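Long-range contact in glycerol-3-phosphate dehydrogenase [NAD(+)] 1 (PDB 4FGW), which interconverts dihydroxyacetone phosphate and sn-glycerol 3-phosphate with NAD, driving glycerol production and accumulation under hyperosmotic stress: residues Ile240-Cys252 with Ser265-Phe279. Residues are numbered along the deposited sequence; the frame is centred on the assembly and turned at random.
Sequences ICGALKNVVALGC and SAAIQRVGLGEIIRF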
# COMPACT_ATOMS: atom_id res chain seq x y z
N ILE A 240 -13.56 8.24 5.26
CA ILE A 240 -13.64 6.93 5.91
C ILE A 240 -12.28 6.28 6.15
O ILE A 240 -12.09 5.62 7.18
CB ILE A 240 -14.74 5.99 5.35
CG1 ILE A 240 -14.38 5.43 3.98
CG2 ILE A 240 -16.14 6.66 5.36
CD1 ILE A 240 -14.40 4.00 4.00
N CYS A 241 -11.32 6.52 5.23
CA CYS A 241 -9.94 6.04 5.30
C CYS A 241 -9.24 6.53 6.57
O CYS A 241 -8.61 5.73 7.25
CB CYS A 241 -9.17 6.48 4.06
SG CYS A 241 -9.73 5.74 2.51
N GLY A 242 -9.40 7.83 6.89
CA GLY A 242 -8.82 8.50 8.06
C GLY A 242 -9.15 7.89 9.41
O GLY A 242 -8.39 8.06 10.37
N ALA A 243 -10.29 7.19 9.50
CA ALA A 243 -10.73 6.50 10.70
C ALA A 243 -10.37 5.02 10.63
O ALA A 243 -9.70 4.53 11.54
CB ALA A 243 -12.23 6.67 10.89
N LEU A 244 -10.78 4.31 9.54
CA LEU A 244 -10.60 2.87 9.33
C LEU A 244 -9.18 2.33 9.29
O LEU A 244 -8.95 1.19 9.71
CB LEU A 244 -11.45 2.35 8.16
CG LEU A 244 -12.97 2.60 8.24
CD1 LEU A 244 -13.69 1.92 7.11
CD2 LEU A 244 -13.55 2.15 9.57
N LYS A 245 -8.21 3.16 8.83
CA LYS A 245 -6.79 2.81 8.74
C LYS A 245 -6.22 2.38 10.10
O LYS A 245 -5.34 1.52 10.15
CB LYS A 245 -5.95 3.97 8.14
CG LYS A 245 -5.91 5.23 9.00
CD LYS A 245 -5.15 6.38 8.37
CE LYS A 245 -5.05 7.54 9.33
NZ LYS A 245 -4.11 7.24 10.44
N ASN A 246 -6.73 2.97 11.19
CA ASN A 246 -6.26 2.68 12.55
C ASN A 246 -6.70 1.32 13.06
O ASN A 246 -5.99 0.73 13.87
CB ASN A 246 -6.60 3.81 13.50
CG ASN A 246 -6.10 5.15 13.03
OD1 ASN A 246 -5.11 5.26 12.30
ND2 ASN A 246 -6.80 6.20 13.40
N VAL A 247 -7.83 0.80 12.55
CA VAL A 247 -8.33 -0.54 12.88
C VAL A 247 -7.39 -1.54 12.20
O VAL A 247 -6.95 -2.51 12.83
CB VAL A 247 -9.82 -0.75 12.47
CG1 VAL A 247 -10.27 -2.19 12.71
CG2 VAL A 247 -10.73 0.23 13.21
N VAL A 248 -7.04 -1.26 10.92
CA VAL A 248 -6.11 -2.06 10.13
C VAL A 248 -4.69 -2.04 10.77
O VAL A 248 -4.06 -3.10 10.88
CB VAL A 248 -6.09 -1.62 8.64
CG1 VAL A 248 -5.20 -2.54 7.80
CG2 VAL A 248 -7.51 -1.57 8.06
N ALA A 249 -4.21 -0.85 11.20
CA ALA A 249 -2.90 -0.68 11.84
C ALA A 249 -2.76 -1.57 13.08
O ALA A 249 -1.66 -2.05 13.37
CB ALA A 249 -2.67 0.78 12.20
N LEU A 250 -3.88 -1.82 13.80
CA LEU A 250 -3.90 -2.70 14.96
C LEU A 250 -3.61 -4.15 14.54
O LEU A 250 -2.76 -4.79 15.15
CB LEU A 250 -5.22 -2.60 15.76
CG LEU A 250 -5.47 -1.30 16.54
CD1 LEU A 250 -6.90 -1.22 17.01
CD2 LEU A 250 -4.55 -1.17 17.75
N GLY A 251 -4.26 -4.60 13.46
CA GLY A 251 -4.06 -5.93 12.88
C GLY A 251 -2.64 -6.16 12.43
O GLY A 251 -2.13 -7.27 12.56
N CYS A 252 -1.96 -5.09 11.92
CA CYS A 252 -0.55 -5.12 11.48
C CYS A 252 0.39 -5.28 12.67
O CYS A 252 1.34 -6.06 12.60
CB CYS A 252 -0.20 -3.87 10.68
SG CYS A 252 -1.05 -3.76 9.09
N SER A 265 2.34 -8.47 7.56
CA SER A 265 1.86 -7.10 7.75
C SER A 265 1.24 -6.56 6.46
O SER A 265 0.12 -6.05 6.49
CB SER A 265 3.00 -6.20 8.22
OG SER A 265 2.52 -4.90 8.52
N ALA A 266 1.95 -6.72 5.31
CA ALA A 266 1.51 -6.32 3.97
C ALA A 266 0.19 -7.00 3.60
O ALA A 266 -0.66 -6.36 2.97
CB ALA A 266 2.59 -6.65 2.95
N ALA A 267 0.00 -8.28 4.01
CA ALA A 267 -1.22 -9.06 3.80
C ALA A 267 -2.42 -8.43 4.54
O ALA A 267 -3.48 -8.31 3.93
CB ALA A 267 -1.02 -10.50 4.25
N ILE A 268 -2.23 -7.98 5.80
CA ILE A 268 -3.27 -7.29 6.59
C ILE A 268 -3.62 -5.95 5.97
O ILE A 268 -4.80 -5.59 5.95
CB ILE A 268 -2.99 -7.25 8.13
CG1 ILE A 268 -3.30 -8.61 8.76
CG2 ILE A 268 -3.82 -6.18 8.87
CD1 ILE A 268 -2.20 -9.32 9.05
N GLN A 269 -2.61 -5.23 5.44
CA GLN A 269 -2.82 -3.96 4.75
C GLN A 269 -3.66 -4.17 3.49
O GLN A 269 -4.56 -3.38 3.23
CB GLN A 269 -1.49 -3.29 4.42
CG GLN A 269 -0.86 -2.65 5.65
CD GLN A 269 0.54 -2.16 5.43
OE1 GLN A 269 1.50 -2.74 5.94
NE2 GLN A 269 0.69 -1.06 4.73
N ARG A 270 -3.41 -5.26 2.75
CA ARG A 270 -4.16 -5.61 1.54
C ARG A 270 -5.61 -5.95 1.90
O ARG A 270 -6.53 -5.45 1.24
CB ARG A 270 -3.49 -6.79 0.82
CG ARG A 270 -4.19 -7.18 -0.47
CD ARG A 270 -3.84 -8.59 -0.89
NE ARG A 270 -4.38 -9.62 0.01
CZ ARG A 270 -5.60 -10.15 -0.09
NH1 ARG A 270 -6.44 -9.72 -1.02
NH2 ARG A 270 -5.98 -11.10 0.74
N VAL A 271 -5.80 -6.79 2.93
CA VAL A 271 -7.12 -7.19 3.40
C VAL A 271 -7.86 -5.96 3.93
O VAL A 271 -9.03 -5.75 3.58
CB VAL A 271 -7.05 -8.38 4.41
CG1 VAL A 271 -8.38 -8.62 5.10
CG2 VAL A 271 -6.57 -9.66 3.72
N GLY A 272 -7.15 -5.14 4.71
CA GLY A 272 -7.65 -3.90 5.29
C GLY A 272 -8.11 -2.90 4.25
O GLY A 272 -9.23 -2.40 4.35
N LEU A 273 -7.28 -2.65 3.21
CA LEU A 273 -7.65 -1.78 2.09
C LEU A 273 -8.96 -2.24 1.45
O LEU A 273 -9.84 -1.42 1.21
CB LEU A 273 -6.52 -1.66 1.03
CG LEU A 273 -6.76 -0.67 -0.13
CD1 LEU A 273 -6.86 0.79 0.37
CD2 LEU A 273 -5.69 -0.81 -1.18
N GLY A 274 -9.10 -3.56 1.23
CA GLY A 274 -10.30 -4.16 0.67
C GLY A 274 -11.52 -3.90 1.53
O GLY A 274 -12.60 -3.60 1.00
N GLU A 275 -11.35 -3.97 2.86
CA GLU A 275 -12.43 -3.72 3.82
C GLU A 275 -12.84 -2.26 3.92
O GLU A 275 -14.01 -1.97 4.11
CB GLU A 275 -12.13 -4.36 5.18
CG GLU A 275 -12.37 -5.86 5.14
CD GLU A 275 -12.29 -6.62 6.44
OE1 GLU A 275 -12.05 -7.84 6.39
OE2 GLU A 275 -12.48 -5.99 7.52
N ILE A 276 -11.88 -1.33 3.72
CA ILE A 276 -12.11 0.12 3.69
C ILE A 276 -12.94 0.45 2.43
O ILE A 276 -13.91 1.19 2.52
CB ILE A 276 -10.77 0.91 3.78
CG1 ILE A 276 -10.08 0.67 5.15
CG2 ILE A 276 -11.00 2.42 3.54
CD1 ILE A 276 -8.62 1.22 5.31
N ILE A 277 -12.57 -0.14 1.27
CA ILE A 277 -13.30 0.05 0.00
C ILE A 277 -14.74 -0.44 0.15
O ILE A 277 -15.68 0.29 -0.18
CB ILE A 277 -12.57 -0.65 -1.19
CG1 ILE A 277 -11.20 0.01 -1.46
CG2 ILE A 277 -13.45 -0.69 -2.46
CD1 ILE A 277 -10.17 -0.86 -2.16
N ARG A 278 -14.90 -1.67 0.68
CA ARG A 278 -16.18 -2.35 0.89
C ARG A 278 -17.07 -1.53 1.82
O ARG A 278 -18.26 -1.39 1.52
CB ARG A 278 -15.93 -3.76 1.44
CG ARG A 278 -17.17 -4.65 1.51
CD ARG A 278 -16.84 -6.04 2.04
NE ARG A 278 -15.84 -6.71 1.22
CZ ARG A 278 -14.82 -7.42 1.70
NH1 ARG A 278 -14.67 -7.58 3.01
NH2 ARG A 278 -13.95 -7.99 0.87
N PHE A 279 -16.50 -0.97 2.91
CA PHE A 279 -17.22 -0.15 3.88
C PHE A 279 -17.72 1.14 3.23
O PHE A 279 -18.88 1.51 3.43
CB PHE A 279 -16.35 0.16 5.12
CG PHE A 279 -17.11 0.76 6.28
CD1 PHE A 279 -17.56 -0.04 7.32
CD2 PHE A 279 -17.38 2.13 6.33
CE1 PHE A 279 -18.28 0.52 8.39
CE2 PHE A 279 -18.09 2.68 7.39
CZ PHE A 279 -18.53 1.87 8.42
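Ile276 fits as a knob into the hole formed by Ile240, Cys241, Leu244 and Val248. CG2 of Ile276 lies 3.7 Å from SG of Cys241 and also meets CD1 of Ile240. CG1 of Ile276 packs 3.7 Å from CB of Leu244, and CD1 of Ile276 meets CG2 of Val248. An alanine here lacks both branches, so the hole would probably be left partly unfilled, with Cys241 SG losing its contact with CG2 and Val248 its contact with CD1. Beside it, CD1 of Leu244 touches the Phe279 ring at CG, 3.7 Å away, the two side chains crossing at about a right angle.

Val248 is the knob of the other helix. Gly272 has no side chain, which lets CG2 of Val248 come to 3.6 Å from CA of Gly272. CG1 of Val248 is anti to the backbone N (chi1 -175°) and reaches O of Ile268. Farther along, SG of Cys252 meets Gln269 CG at 3.6 Å and also Ile268 CG2.

Helices 235-257 and 261-283 thus form an antiparallel helical hairpin in the C-terminal domain, with segment axes 8.8 Å apart at 154°. Tyr292 packs on Ile276, and Arg270 forms a salt bridge with Glu195 of the second subunit. Lys245 is probably the proton acceptor; its side chain leaves the seam. NZ of Lys245 donates a hydrogen bond to OD1 of Asn246, 2.9 Å away, and is also hydrogen-bonded to OG1 of Thr305. No hydrogen bond joins the two segments, so shape and apolar burial hold them together on the helix that carries the probable catalytic lysine.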